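Local atomic coordinates of terminase, large subunit (PDB entry 4DKW), a protein that drives phage P22 DNA into empty capsids as an ATP-powered motor and, through the nuclease domain described here, cuts the genome to start and end packaging. Residues S63-T66 / A67-W71; E98-K101 / T102-A105; G128-E131 / L132-L135; D134-E138 / G139-V143. All blocks are in the same frame, centred on the assembly; numbering follows the deposited sequence.

How the contacts relate
All four contacts are local ones within the RNase H-like nuclease domain, in series along the chain. Contact 1 caps helix 67-78 after strand 53-62, and contact 2 lies on helix 97-107; their centres are about 12 Å apart and they touch where Tyr104 packs on Ala67 and Ala70. Contacts 3 and 4, with centres about 8 Å apart, share Asp134 and Leu135 of helix 125-137, contact 4 leading into strand 141-144. The two pairs sit on opposite sides of the chain's centre, with contact centres 28 to 32 Å apart across the pairs. Strands 53-62 and 141-144, which run parallel in the mixed sheet, connect the two sides, while contacts 1 and 2 lie nearer the magnesium-binding aspartates.

Contact 1. Residues S63-T66 / A67-W71; sequences SENT and AVQAW. With SO4 (sulfate ion), chain G.
The amide oxygen of Gln69 is held by several donors at the start of helix 67-78. Thr66 N donates to Gln69 OE1 over 3.0 Å in an almost straight bond (169°), reaching the oxygen from a position tilted out of the carbonyl plane. A water adds a second firm bond, 2.8 Å from its oxygen to Gln69 OE1, and Thr66 OG1 gives a weak third. In return, Thr66 OG1 accepts from Gln69 N at 3.2 Å, the capping bond of Thr66, the N-cap residue; with Thr66 N to Gln69 OE1 it completes a capping box. The threonine hydroxyl sits between its own backbone N and carbonyl carbon (chi1 64°), and from there it reaches over the first turn. The Gln69 chain, extended beyond CG, runs back toward the loop and brings CG within 3.3 Å of Thr66 OG1. The amides of Asn65 and Gln69 stack with their planes 19° apart, although the two side chains cross at about a right angle. The first helical bond runs from Ala70 N to Thr66 O. At the far end of the loop, Ser63 OG is hydrogen-bonded to sulfate O3 at 3.0 Å, while Ser63 N adds a weak bond to the same oxygen. The reciprocal bonds of the box satisfy two amide N-H groups at the helix start and probably hold the Gln69 amide in one rotation.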
ATOM      1  N   SER A  63      -5.249 -14.527   2.281  1.00 40.72           N
ATOM      2  CA  SER A  63      -5.743 -14.890   3.610  1.00 40.88           C
ATOM      3  C   SER A  63      -4.937 -16.039   4.206  1.00 40.84           C
ATOM      4  O   SER A  63      -4.375 -16.864   3.487  1.00 40.61           O
ATOM      5  CB  SER A  63      -7.216 -15.308   3.552  1.00 42.35           C
ATOM      6  OG  SER A  63      -8.059 -14.243   3.153  1.00 55.58           O
ATOM      7  N   GLU A  64      -4.898 -16.083   5.532  1.00 45.25           N
ATOM      8  CA  GLU A  64      -4.337 -17.212   6.271  1.00 50.71           C
ATOM      9  C   GLU A  64      -2.923 -17.603   5.849  1.00 49.23           C
ATOM     10  O   GLU A  64      -2.627 -18.782   5.644  1.00 48.04           O
ATOM     11  CB  GLU A  64      -5.280 -18.415   6.206  1.00 55.01           C
ATOM     12  CG  GLU A  64      -6.631 -18.145   6.852  1.00 61.04           C
ATOM     13  CD  GLU A  64      -7.627 -19.261   6.629  1.00 70.84           C
ATOM     14  OE1 GLU A  64      -7.325 -20.185   5.842  1.00 74.86           O
ATOM     15  OE2 GLU A  64      -8.714 -19.212   7.242  1.00 74.35           O
ATOM     16  N   ASN A  65      -2.064 -16.598   5.711  1.00 45.67           N
ATOM     17  CA  ASN A  65      -0.635 -16.814   5.501  1.00 47.83           C
ATOM     18  C   ASN A  65       0.187 -16.192   6.627  1.00 44.59           C
ATOM     19  O   ASN A  65      -0.124 -15.104   7.121  1.00 39.14           O
ATOM     20  CB  ASN A  65      -0.178 -16.247   4.148  1.00 47.27           C
ATOM     21  CG  ASN A  65      -0.272 -17.260   3.019  1.00 46.50           C
ATOM     22  OD1 ASN A  65      -1.127 -18.153   3.033  1.00 55.65           O
ATOM     23  ND2 ASN A  65       0.618 -17.132   2.036  1.00 38.70           N
ATOM     24  N   THR A  66       1.233 -16.893   7.040  1.00 44.74           N
ATOM     25  CA  THR A  66       2.138 -16.368   8.044  1.00 45.34           C
ATOM     26  C   THR A  66       3.085 -15.366   7.400  1.00 46.20           C
ATOM     27  O   THR A  66       3.075 -15.186   6.180  1.00 47.81           O
ATOM     28  CB  THR A  66       2.964 -17.495   8.684  1.00 47.34           C
ATOM     29  OG1 THR A  66       3.795 -18.097   7.687  1.00 48.44           O
ATOM     30  CG2 THR A  66       2.055 -18.553   9.275  1.00 39.91           C
ATOM     31  N   ALA A  67       3.903 -14.712   8.221  1.00 44.98           N
ATOM     32  CA  ALA A  67       4.911 -13.788   7.710  1.00 41.18           C
ATOM     33  C   ALA A  67       5.968 -14.525   6.880  1.00 45.26           C
ATOM     34  O   ALA A  67       6.449 -13.994   5.876  1.00 43.85           O
ATOM     35  CB  ALA A  67       5.561 -13.019   8.858  1.00 40.99           C
ATOM     36  N   VAL A  68       6.315 -15.745   7.303  1.00 51.05           N
ATOM     37  CA  VAL A  68       7.262 -16.596   6.580  1.00 46.20           C
ATOM     38  C   VAL A  68       6.738 -16.946   5.187  1.00 49.07           C
ATOM     39  O   VAL A  68       7.495 -16.963   4.217  1.00 45.31           O
ATOM     40  CB  VAL A  68       7.576 -17.891   7.380  1.00 50.05           C
ATOM     41  CG1 VAL A  68       8.515 -18.810   6.602  1.00 48.93           C
ATOM     42  CG2 VAL A  68       8.144 -17.549   8.757  1.00 42.88           C
ATOM     43  N   GLN A  69       5.437 -17.213   5.094  1.00 50.08           N
ATOM     44  CA  GLN A  69       4.806 -17.480   3.807  1.00 43.87           C
ATOM     45  C   GLN A  69       4.725 -16.229   2.937  1.00 45.17           C
ATOM     46  O   GLN A  69       4.903 -16.311   1.722  1.00 47.17           O
ATOM     47  CB  GLN A  69       3.412 -18.078   3.982  1.00 45.63           C
ATOM     48  CG  GLN A  69       3.400 -19.442   4.658  1.00 51.23           C
ATOM     49  CD  GLN A  69       1.993 -19.958   4.879  1.00 53.40           C
ATOM     50  OE1 GLN A  69       1.352 -19.638   5.881  1.00 59.31           O
ATOM     51  NE2 GLN A  69       1.500 -20.755   3.939  1.00 51.40           N
ATOM     52  N   ALA A  70       4.444 -15.082   3.554  1.00 36.29           N
ATOM     53  CA  ALA A  70       4.406 -13.825   2.819  1.00 35.01           C
ATOM     54  C   ALA A  70       5.769 -13.558   2.185  1.00 38.48           C
ATOM     55  O   ALA A  70       5.866 -13.290   0.987  1.00 35.84           O
ATOM     56  CB  ALA A  70       4.005 -12.675   3.736  1.00 27.74           C
ATOM     57  N   TRP A  71       6.817 -13.668   2.993  1.00 44.39           N
ATOM     58  CA  TRP A  71       8.187 -13.480   2.526  1.00 42.94           C
ATOM     59  C   TRP A  71       8.553 -14.420   1.381  1.00 46.38           C
ATOM     60  O   TRP A  71       9.177 -14.007   0.414  1.00 46.57           O
ATOM     61  CB  TRP A  71       9.180 -13.643   3.681  1.00 41.64           C
ATOM     62  CG  TRP A  71      10.618 -13.485   3.263  1.00 47.23           C
ATOM     63  CD1 TRP A  71      11.562 -14.473   3.175  1.00 50.51           C
ATOM     64  CD2 TRP A  71      11.273 -12.271   2.866  1.00 47.33           C
ATOM     65  NE1 TRP A  71      12.763 -13.945   2.756  1.00 45.06           N
ATOM     66  CE2 TRP A  71      12.612 -12.599   2.558  1.00 47.77           C
ATOM     67  CE3 TRP A  71      10.859 -10.939   2.746  1.00 43.90           C
ATOM     68  CZ2 TRP A  71      13.534 -11.642   2.132  1.00 41.32           C
ATOM     69  CZ3 TRP A  71      11.779  -9.991   2.325  1.00 38.47           C
ATOM     70  CH2 TRP A  71      13.100 -10.346   2.027  1.00 37.38           C
TER
HETATM   71  S   SO4 G 503      -7.988 -13.911  -1.087  1.00118.16           S
HETATM   72  O1  SO4 G 503      -8.434 -12.538  -1.305  1.00112.99           O
HETATM   73  O2  SO4 G 503      -7.022 -14.277  -2.119  1.00120.43           O
HETATM   74  O3  SO4 G 503      -7.361 -14.017   0.225  1.00119.51           O
HETATM   75  O4  SO4 G 503      -9.134 -14.811  -1.152  1.00122.84           O
HETATM   76  O   HOH W   1      -0.586 -20.938   7.406  1.00 56.29           O

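Contact 2. Residues E98-K101 / T102-A105; sequences EQLK and TQYA
Thr102 folds its hydroxyl back over the preceding turn onto the carbonyl of Glu98. With OG1 beside the backbone N and opposite the carbonyl carbon (chi1 -62°), Thr102 OG1 donates to Glu98 O at 3.0 Å, lying in the carbonyl plane. The same oxygen takes only a weak bond from Thr102 N, at 3.3 Å, so the side chain reinforces a loosely made helical turn. The next rung is also long: Gln103 N meets Gln99 O weakly, at 3.4 Å. Further along, the ladder tightens, and Ala105 N lies 2.8 Å from Lys101 O.

On the neighbouring face, Gln103 lies against the backbone with its CG over Gln99 O. Its chain is extended beyond CG, and Gln103 OE1 stands 3.8 Å from Leu100 CD2. The end of Gln99 is poorly ordered, so the placement of its OE1 beside Gln103 NE2, at 3.9 Å, is uncertain.

Tyr104 is the buried residue of this stretch. The edge of its ring meets the preceding turn in plane, with Tyr104 CD2 3.2 Å from Leu100 O, and its N donates to that same carbonyl. Beyond the helix, Tyr104 OH is hydrogen-bonded to Gln40 OE1, and the ring meets Phe34 with the planes at about 60°. Through Tyr104, which also packs on Ala67 and Ala70, helix 97-107 meets helix 67-78; it is the connecting helix of a beta-alpha-beta crossover between the parallel strands 82-84 and 110-111 in the RNase H-like fold.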
ATOM      1  N   GLU A  98       3.286  -3.442  16.424  1.00 83.99           N
ATOM      2  CA  GLU A  98       4.715  -3.605  16.732  1.00 86.12           C
ATOM      3  C   GLU A  98       5.177  -5.053  16.902  1.00 88.24           C
ATOM      4  O   GLU A  98       6.316  -5.388  16.564  1.00 89.89           O
ATOM      5  CB  GLU A  98       5.108  -2.782  17.970  1.00 82.38           C
ATOM      6  CG  GLU A  98       5.708  -1.408  17.668  1.00 81.80           C
ATOM      7  CD  GLU A  98       4.671  -0.383  17.204  1.00 85.78           C
ATOM      8  OE1 GLU A  98       5.067   0.736  16.809  1.00 87.20           O
ATOM      9  OE2 GLU A  98       3.459  -0.695  17.221  1.00 80.05           O
ATOM     10  N   GLN A  99       4.304  -5.906  17.433  1.00 86.05           N
ATOM     11  CA  GLN A  99       4.639  -7.316  17.594  1.00 85.71           C
ATOM     12  C   GLN A  99       4.557  -8.069  16.267  1.00 73.33           C
ATOM     13  O   GLN A  99       5.344  -8.981  16.012  1.00 68.18           O
ATOM     14  CB  GLN A  99       3.734  -7.978  18.631  1.00 96.69           C
ATOM     15  CG  GLN A  99       4.006  -9.462  18.825  1.00108.92           C
ATOM     16  CD  GLN A  99       2.968 -10.137  19.701  1.00122.72           C
ATOM     17  OE1 GLN A  99       2.176 -10.951  19.226  1.00124.69           O
ATOM     18  NE2 GLN A  99       2.962  -9.797  20.988  1.00126.94           N
ATOM     19  N   LEU A 100       3.598  -7.683  15.429  1.00 67.19           N
ATOM     20  CA  LEU A 100       3.465  -8.251  14.087  1.00 57.38           C
ATOM     21  C   LEU A 100       4.623  -7.822  13.189  1.00 48.36           C
ATOM     22  O   LEU A 100       5.136  -8.619  12.400  1.00 48.16           O
ATOM     23  CB  LEU A 100       2.135  -7.838  13.452  1.00 54.08           C
ATOM     24  CG  LEU A 100       0.911  -8.701  13.768  1.00 49.56           C
ATOM     25  CD1 LEU A 100      -0.375  -7.967  13.389  1.00 43.16           C
ATOM     26  CD2 LEU A 100       1.012 -10.035  13.035  1.00 54.04           C
ATOM     27  N   LYS A 101       5.034  -6.563  13.317  1.00 41.43           N
ATOM     28  CA  LYS A 101       6.157  -6.043  12.546  1.00 45.90           C
ATOM     29  C   LYS A 101       7.435  -6.826  12.854  1.00 46.46           C
ATOM     30  O   LYS A 101       8.267  -7.037  11.968  1.00 47.10           O
ATOM     31  CB  LYS A 101       6.335  -4.528  12.775  1.00 44.19           C
ATOM     32  CG  LYS A 101       7.560  -4.122  13.587  1.00 49.55           C
ATOM     33  CD  LYS A 101       8.590  -3.435  12.702  1.00 49.21           C
ATOM     34  CE  LYS A 101       9.974  -3.365  13.366  1.00 52.29           C
ATOM     35  NZ  LYS A 101      10.052  -2.434  14.532  1.00 52.11           N
ATOM     36  N   THR A 102       7.562  -7.274  14.104  1.00 50.30           N
ATOM     37  CA  THR A 102       8.702  -8.075  14.554  1.00 48.53           C
ATOM     38  C   THR A 102       8.736  -9.425  13.850  1.00 49.86           C
ATOM     39  O   THR A 102       9.787  -9.873  13.400  1.00 51.13           O
ATOM     40  CB  THR A 102       8.670  -8.297  16.085  1.00 51.81           C
ATOM     41  OG1 THR A 102       8.762  -7.033  16.758  1.00 57.76           O
ATOM     42  CG2 THR A 102       9.815  -9.201  16.538  1.00 45.70           C
ATOM     43  N   GLN A 103       7.577 -10.069  13.758  1.00 51.63           N
ATOM     44  CA  GLN A 103       7.460 -11.355  13.080  1.00 53.78           C
ATOM     45  C   GLN A 103       7.825 -11.220  11.604  1.00 51.83           C
ATOM     46  O   GLN A 103       8.406 -12.131  11.013  1.00 52.91           O
ATOM     47  CB  GLN A 103       6.034 -11.903  13.205  1.00 62.44           C
ATOM     48  CG  GLN A 103       5.552 -12.117  14.632  1.00 70.82           C
ATOM     49  CD  GLN A 103       4.082 -12.492  14.696  1.00 77.41           C
ATOM     50  OE1 GLN A 103       3.464 -12.811  13.675  1.00 82.02           O
ATOM     51  NE2 GLN A 103       3.509 -12.444  15.898  1.00 80.25           N
ATOM     52  N   TYR A 104       7.476 -10.079  11.015  1.00 47.97           N
ATOM     53  CA  TYR A 104       7.756  -9.826   9.599  1.00 47.14           C
ATOM     54  C   TYR A 104       9.227  -9.476   9.361  1.00 42.53           C
ATOM     55  O   TYR A 104       9.826  -9.912   8.372  1.00 39.29           O
ATOM     56  CB  TYR A 104       6.818  -8.746   9.046  1.00 38.69           C
ATOM     57  CG  TYR A 104       5.493  -9.298   8.572  1.00 35.47           C
ATOM     58  CD1 TYR A 104       5.247  -9.496   7.222  1.00 32.16           C
ATOM     59  CD2 TYR A 104       4.501  -9.660   9.482  1.00 43.50           C
ATOM     60  CE1 TYR A 104       4.043 -10.015   6.783  1.00 35.01           C
ATOM     61  CE2 TYR A 104       3.292 -10.183   9.054  1.00 41.26           C
ATOM     62  CZ  TYR A 104       3.069 -10.359   7.702  1.00 37.61           C
ATOM     63  OH  TYR A 104       1.869 -10.882   7.271  1.00 39.89           O
ATOM     64  N   ALA A 105       9.806  -8.707  10.281  1.00 41.79           N
ATOM     65  CA  ALA A 105      11.229  -8.405  10.233  1.00 36.14           C
ATOM     66  C   ALA A 105      12.035  -9.693  10.364  1.00 37.09           C
ATOM     67  O   ALA A 105      13.016  -9.901   9.646  1.00 43.49           O
ATOM     68  CB  ALA A 105      11.602  -7.417  11.330  1.00 33.91           C
TER

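Contact 3. Residues G128-E131 / L132-L135; sequences GISE and LRDL
Leu132 closes over the carbonyl of Gly128, bringing Leu132 CG to 3.2 Å from Gly128 O. That oxygen also accepts from Leu132 N at 2.9 Å (165°), so one residue supplies both the polar and the apolar neighbour of the carbonyl. Leu135 repeats the pattern one turn later, with Leu135 CG 3.3 Å from Glu131 O. On another face, Arg133 sends CG opposite its backbone N (chi1 -178°), and a bend at chi3 turns the guanidinium back along the helix. There Arg133 NH2 passes 4.1 Å from Ile129 CG2, and Arg133 NH1 approaches Ser130 CA at a similar distance, both obliquely. The Asp134 carboxylate stands close to the Ser130 carbonyl without bonding to it, whereas Asp134 N does donate to that oxygen, at 3.1 Å.

With Arg133 N to Ile129 O and Leu135 N to Glu131 O, these i to i+4 bonds form a regular ladder through the middle of helix 125-137, an alpha-helix of the RNase H-like nuclease domain, remote from the magnesium-binding aspartates.

Outside the helix, further partners fix the ends of the side chains. Arg133 NH2 donates to Ile7 O, and Ile129 packs on Ile7 as well, which ties this face to the N-terminal part of the chain. Toward helix 171-181, Glu131 OE1 is hydrogen-bonded to Tyr180 OH, while Leu132 and Leu135 both lie against Tyr180.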
ATOM      1  N   GLY A 128      -5.402  10.700   3.288  1.00 25.90           N
ATOM      2  CA  GLY A 128      -4.763   9.850   2.296  1.00 23.85           C
ATOM      3  C   GLY A 128      -5.611   9.619   1.053  1.00 26.25           C
ATOM      4  O   GLY A 128      -5.117   9.639  -0.072  1.00 27.88           O
ATOM      5  N   ILE A 129      -6.899   9.393   1.257  1.00 25.91           N
ATOM      6  CA  ILE A 129      -7.808   9.148   0.149  1.00 24.46           C
ATOM      7  C   ILE A 129      -7.942  10.377  -0.737  1.00 24.72           C
ATOM      8  O   ILE A 129      -7.949  10.267  -1.966  1.00 27.40           O
ATOM      9  CB  ILE A 129      -9.194   8.701   0.655  1.00 27.27           C
ATOM     10  CG1 ILE A 129      -9.117   7.256   1.134  1.00 29.06           C
ATOM     11  CG2 ILE A 129     -10.249   8.840  -0.427  1.00 25.67           C
ATOM     12  CD1 ILE A 129     -10.366   6.800   1.810  1.00 34.59           C
ATOM     13  N   SER A 130      -8.033  11.548  -0.113  1.00 24.32           N
ATOM     14  CA  SER A 130      -8.140  12.801  -0.864  1.00 24.61           C
ATOM     15  C   SER A 130      -6.903  13.035  -1.720  1.00 25.10           C
ATOM     16  O   SER A 130      -7.004  13.416  -2.896  1.00 28.29           O
ATOM     17  CB  SER A 130      -8.345  14.000   0.065  1.00 21.78           C
ATOM     18  OG  SER A 130      -9.675  14.025   0.533  1.00 36.85           O
ATOM     19  N   GLU A 131      -5.735  12.810  -1.128  1.00 21.83           N
ATOM     20  CA  GLU A 131      -4.483  13.039  -1.832  1.00 19.84           C
ATOM     21  C   GLU A 131      -4.319  12.046  -2.962  1.00 23.70           C
ATOM     22  O   GLU A 131      -3.948  12.425  -4.072  1.00 23.12           O
ATOM     23  CB  GLU A 131      -3.301  12.979  -0.869  1.00 21.65           C
ATOM     24  CG  GLU A 131      -3.293  14.150   0.118  1.00 26.51           C
ATOM     25  CD  GLU A 131      -1.956  14.320   0.844  1.00 30.77           C
ATOM     26  OE1 GLU A 131      -0.978  13.620   0.495  1.00 28.98           O
ATOM     27  OE2 GLU A 131      -1.886  15.167   1.761  1.00 38.56           O
ATOM     28  N   LEU A 132      -4.632  10.779  -2.693  1.00 23.74           N
ATOM     29  CA  LEU A 132      -4.580   9.756  -3.738  1.00 20.15           C
ATOM     30  C   LEU A 132      -5.540  10.036  -4.898  1.00 22.08           C
ATOM     31  O   LEU A 132      -5.194   9.791  -6.046  1.00 25.22           O
ATOM     32  CB  LEU A 132      -4.827   8.364  -3.159  1.00 19.75           C
ATOM     33  CG  LEU A 132      -3.700   7.791  -2.295  1.00 21.94           C
ATOM     34  CD1 LEU A 132      -4.126   6.463  -1.675  1.00 22.34           C
ATOM     35  CD2 LEU A 132      -2.435   7.615  -3.127  1.00 17.93           C
ATOM     36  N   ARG A 133      -6.740  10.539  -4.608  1.00 26.54           N
ATOM     37  CA  ARG A 133      -7.697  10.838  -5.672  1.00 19.99           C
ATOM     38  C   ARG A 133      -7.209  11.984  -6.548  1.00 23.83           C
ATOM     39  O   ARG A 133      -7.387  11.953  -7.765  1.00 25.29           O
ATOM     40  CB  ARG A 133      -9.089  11.185  -5.127  1.00 28.12           C
ATOM     41  CG  ARG A 133     -10.101  11.449  -6.265  1.00 29.22           C
ATOM     42  CD  ARG A 133     -11.381  12.151  -5.812  1.00 30.95           C
ATOM     43  NE  ARG A 133     -12.200  11.316  -4.938  1.00 31.79           N
ATOM     44  CZ  ARG A 133     -12.257  11.467  -3.619  1.00 39.19           C
ATOM     45  NH1 ARG A 133     -11.541  12.431  -3.033  1.00 26.25           N
ATOM     46  NH2 ARG A 133     -13.030  10.662  -2.889  1.00 38.09           N
ATOM     47  N   ASP A 134      -6.613  13.000  -5.923  1.00 18.11           N
ATOM     48  CA  ASP A 134      -6.039  14.124  -6.663  1.00 24.64           C
ATOM     49  C   ASP A 134      -4.992  13.621  -7.630  1.00 22.23           C
ATOM     50  O   ASP A 134      -4.986  14.009  -8.791  1.00 27.38           O
ATOM     51  CB  ASP A 134      -5.395  15.153  -5.726  1.00 24.19           C
ATOM     52  CG  ASP A 134      -6.410  15.937  -4.931  1.00 34.13           C
ATOM     53  OD1 ASP A 134      -7.612  15.904  -5.276  1.00 37.50           O
ATOM     54  OD2 ASP A 134      -5.990  16.602  -3.962  1.00 41.23           O
ATOM     55  N   LEU A 135      -4.110  12.750  -7.144  1.00 26.44           N
ATOM     56  CA  LEU A 135      -3.038  12.185  -7.967  1.00 16.81           C
ATOM     57  C   LEU A 135      -3.615  11.413  -9.140  1.00 21.37           C
ATOM     58  O   LEU A 135      -3.135  11.539 -10.262  1.00 27.59           O
ATOM     59  CB  LEU A 135      -2.107  11.292  -7.144  1.00 16.43           C
ATOM     60  CG  LEU A 135      -1.303  11.966  -6.022  1.00 22.84           C
ATOM     61  CD1 LEU A 135      -0.577  10.925  -5.170  1.00 19.10           C
ATOM     62  CD2 LEU A 135      -0.312  12.940  -6.623  1.00 22.49           C
TER

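Contact 4. Residues D134-E138 / G139-V143; sequences DLMLE and GRFKV
Glu138 sends out an extended chain while Arg140 bends at chi3 (-72°), and the two ends meet side by side where helix 125-137 gives way to strand 141-144. Arg140 grips a single carboxylate oxygen side-on: its NH2 lies 3.0 Å and its NE 3.1 Å from Glu138 OE1. The oxygen sits at the edge of the guanidinium, close to its plane, but both nitrogens approach it from the same face of the carboxylate, whose plane is turned 45° from that of the guanidinium. Over one guanidinium face lies Leu135 CD2, 3.5 Å from Arg140 NH1, and that NH1 bonds to Asp52 O.

The helix ends in a Schellman motif. Gly139 has positive phi (78°), and the chain folds back so that Arg140 N donates to Leu135 O at 2.7 Å. Gly139 N bonds to Met136 O from above the carbonyl plane. A water links the same Met136 O to Phe141 O and Lys142 NZ.

Phe141 returns across the helix end, its CB on Leu135 CB, and packs on Phe54 of strand 53-62. Phe141 CD2 lies 3.8 Å from Met136 CG, the two side chains running side by side in the same direction. Two N-H donors on one oxygen, Leu135 CD2 over a guanidinium face and the bond from NH1 to Asp52 O together probably restrain the rotation of the Arg140 guanidinium.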
ATOM      1  N   ASP A 134      -6.613  13.000  -5.923  1.00 18.11           N
ATOM      2  CA  ASP A 134      -6.039  14.124  -6.663  1.00 24.64           C
ATOM      3  C   ASP A 134      -4.992  13.621  -7.630  1.00 22.23           C
ATOM      4  O   ASP A 134      -4.986  14.009  -8.791  1.00 27.38           O
ATOM      5  CB  ASP A 134      -5.395  15.153  -5.726  1.00 24.19           C
ATOM      6  CG  ASP A 134      -6.410  15.937  -4.931  1.00 34.13           C
ATOM      7  OD1 ASP A 134      -7.612  15.904  -5.276  1.00 37.50           O
ATOM      8  OD2 ASP A 134      -5.990  16.602  -3.962  1.00 41.23           O
ATOM      9  N   LEU A 135      -4.110  12.750  -7.144  1.00 26.44           N
ATOM     10  CA  LEU A 135      -3.038  12.185  -7.967  1.00 16.81           C
ATOM     11  C   LEU A 135      -3.615  11.413  -9.140  1.00 21.37           C
ATOM     12  O   LEU A 135      -3.135  11.539 -10.262  1.00 27.59           O
ATOM     13  CB  LEU A 135      -2.107  11.292  -7.144  1.00 16.43           C
ATOM     14  CG  LEU A 135      -1.303  11.966  -6.022  1.00 22.84           C
ATOM     15  CD1 LEU A 135      -0.577  10.925  -5.170  1.00 19.10           C
ATOM     16  CD2 LEU A 135      -0.312  12.940  -6.623  1.00 22.49           C
ATOM     17  N   MET A 136      -4.646  10.617  -8.880  1.00 21.75           N
ATOM     18  CA  MET A 136      -5.333   9.877  -9.945  1.00 24.46           C
ATOM     19  C   MET A 136      -5.877  10.803 -11.018  1.00 23.63           C
ATOM     20  O   MET A 136      -5.690  10.549 -12.210  1.00 27.40           O
ATOM     21  CB  MET A 136      -6.482   9.035  -9.382  1.00 22.81           C
ATOM     22  CG  MET A 136      -6.031   7.925  -8.461  1.00 18.85           C
ATOM     23  SD  MET A 136      -7.449   7.124  -7.736  1.00 26.23           S
ATOM     24  CE  MET A 136      -6.641   5.952  -6.639  1.00 22.25           C
ATOM     25  N   LEU A 137      -6.546  11.868 -10.586  1.00 26.59           N
ATOM     26  CA  LEU A 137      -7.190  12.819 -11.490  1.00 25.47           C
ATOM     27  C   LEU A 137      -6.167  13.602 -12.313  1.00 25.28           C
ATOM     28  O   LEU A 137      -6.401  13.922 -13.475  1.00 26.81           O
ATOM     29  CB  LEU A 137      -8.084  13.772 -10.682  1.00 23.12           C
ATOM     30  CG  LEU A 137      -9.326  13.123 -10.079  1.00 26.16           C
ATOM     31  CD1 LEU A 137     -10.000  14.093  -9.126  1.00 32.65           C
ATOM     32  CD2 LEU A 137     -10.272  12.655 -11.191  1.00 23.68           C
ATOM     33  N   GLU A 138      -5.027  13.892 -11.704  1.00 27.05           N
ATOM     34  CA  GLU A 138      -3.963  14.643 -12.374  1.00 27.84           C
ATOM     35  C   GLU A 138      -3.095  13.755 -13.259  1.00 25.84           C
ATOM     36  O   GLU A 138      -2.167  14.232 -13.903  1.00 31.26           O
ATOM     37  CB  GLU A 138      -3.085  15.352 -11.335  1.00 22.45           C
ATOM     38  CG  GLU A 138      -3.853  16.353 -10.491  1.00 26.88           C
ATOM     39  CD  GLU A 138      -2.993  17.041  -9.450  1.00 33.22           C
ATOM     40  OE1 GLU A 138      -1.757  17.053  -9.616  1.00 36.37           O
ATOM     41  OE2 GLU A 138      -3.553  17.598  -8.477  1.00 37.53           O
ATOM     42  N   GLY A 139      -3.387  12.461 -13.279  1.00 24.40           N
ATOM     43  CA  GLY A 139      -2.601  11.520 -14.063  1.00 21.26           C
ATOM     44  C   GLY A 139      -1.272  11.139 -13.406  1.00 25.33           C
ATOM     45  O   GLY A 139      -0.330  10.695 -14.080  1.00 24.28           O
ATOM     46  N   ARG A 140      -1.191  11.289 -12.086  1.00 24.62           N
ATOM     47  CA  ARG A 140       0.066  11.064 -11.369  1.00 21.00           C
ATOM     48  C   ARG A 140       0.040   9.874 -10.428  1.00 22.87           C
ATOM     49  O   ARG A 140       0.914   9.742  -9.571  1.00 20.41           O
ATOM     50  CB  ARG A 140       0.488  12.334 -10.629  1.00 15.67           C
ATOM     51  CG  ARG A 140       0.699  13.505 -11.592  1.00 23.39           C
ATOM     52  CD  ARG A 140       1.562  14.623 -11.009  1.00 26.67           C
ATOM     53  NE  ARG A 140       0.865  15.390  -9.980  1.00 30.63           N
ATOM     54  CZ  ARG A 140       1.207  15.403  -8.692  1.00 28.99           C
ATOM     55  NH1 ARG A 140       2.242  14.694  -8.276  1.00 23.98           N
ATOM     56  NH2 ARG A 140       0.521  16.139  -7.823  1.00 24.42           N
ATOM     57  N   PHE A 141      -0.963   9.013 -10.592  1.00 22.71           N
ATOM     58  CA  PHE A 141      -1.025   7.756  -9.861  1.00 21.40           C
ATOM     59  C   PHE A 141      -1.447   6.693 -10.843  1.00 22.37           C
ATOM     60  O   PHE A 141      -2.551   6.746 -11.374  1.00 24.74           O
ATOM     61  CB  PHE A 141      -1.999   7.810  -8.664  1.00 21.58           C
ATOM     62  CG  PHE A 141      -2.060   6.527  -7.887  1.00 24.38           C
ATOM     63  CD1 PHE A 141      -1.140   6.267  -6.879  1.00 25.35           C
ATOM     64  CD2 PHE A 141      -3.013   5.556  -8.188  1.00 26.55           C
ATOM     65  CE1 PHE A 141      -1.179   5.066  -6.172  1.00 25.17           C
ATOM     66  CE2 PHE A 141      -3.060   4.357  -7.485  1.00 26.82           C
ATOM     67  CZ  PHE A 141      -2.135   4.114  -6.477  1.00 23.98           C
ATOM     68  N   LYS A 142      -0.553   5.738 -11.080  1.00 22.86           N
ATOM     69  CA  LYS A 142      -0.795   4.651 -12.016  1.00 20.92           C
ATOM     70  C   LYS A 142      -0.683   3.300 -11.310  1.00 20.47           C
ATOM     71  O   LYS A 142       0.086   3.153 -10.343  1.00 20.38           O
ATOM     72  CB  LYS A 142       0.209   4.718 -13.176  1.00 23.99           C
ATOM     73  CG  LYS A 142       0.251   6.043 -13.909  1.00 22.95           C
ATOM     74  CD  LYS A 142      -1.024   6.260 -14.702  1.00 30.65           C
ATOM     75  CE  LYS A 142      -1.029   7.617 -15.388  1.00 36.65           C
ATOM     76  NZ  LYS A 142      -2.421   8.023 -15.719  1.00 30.50           N
ATOM     77  N   VAL A 143      -1.450   2.321 -11.795  1.00 18.90           N
ATOM     78  CA  VAL A 143      -1.368   0.942 -11.306  1.00 18.53           C
ATOM     79  C   VAL A 143      -1.054   0.013 -12.475  1.00 18.38           C
ATOM     80  O   VAL A 143      -1.727   0.072 -13.499  1.00 23.35           O
ATOM     81  CB  VAL A 143      -2.698   0.520 -10.632  1.00 16.73           C
ATOM     82  CG1 VAL A 143      -2.622  -0.923 -10.078  1.00 16.69           C
ATOM     83  CG2 VAL A 143      -3.041   1.497  -9.526  1.00 16.26           C
TER
HETATM   84  O   HOH W   2      -3.842   8.760 -13.103  1.00 18.04           O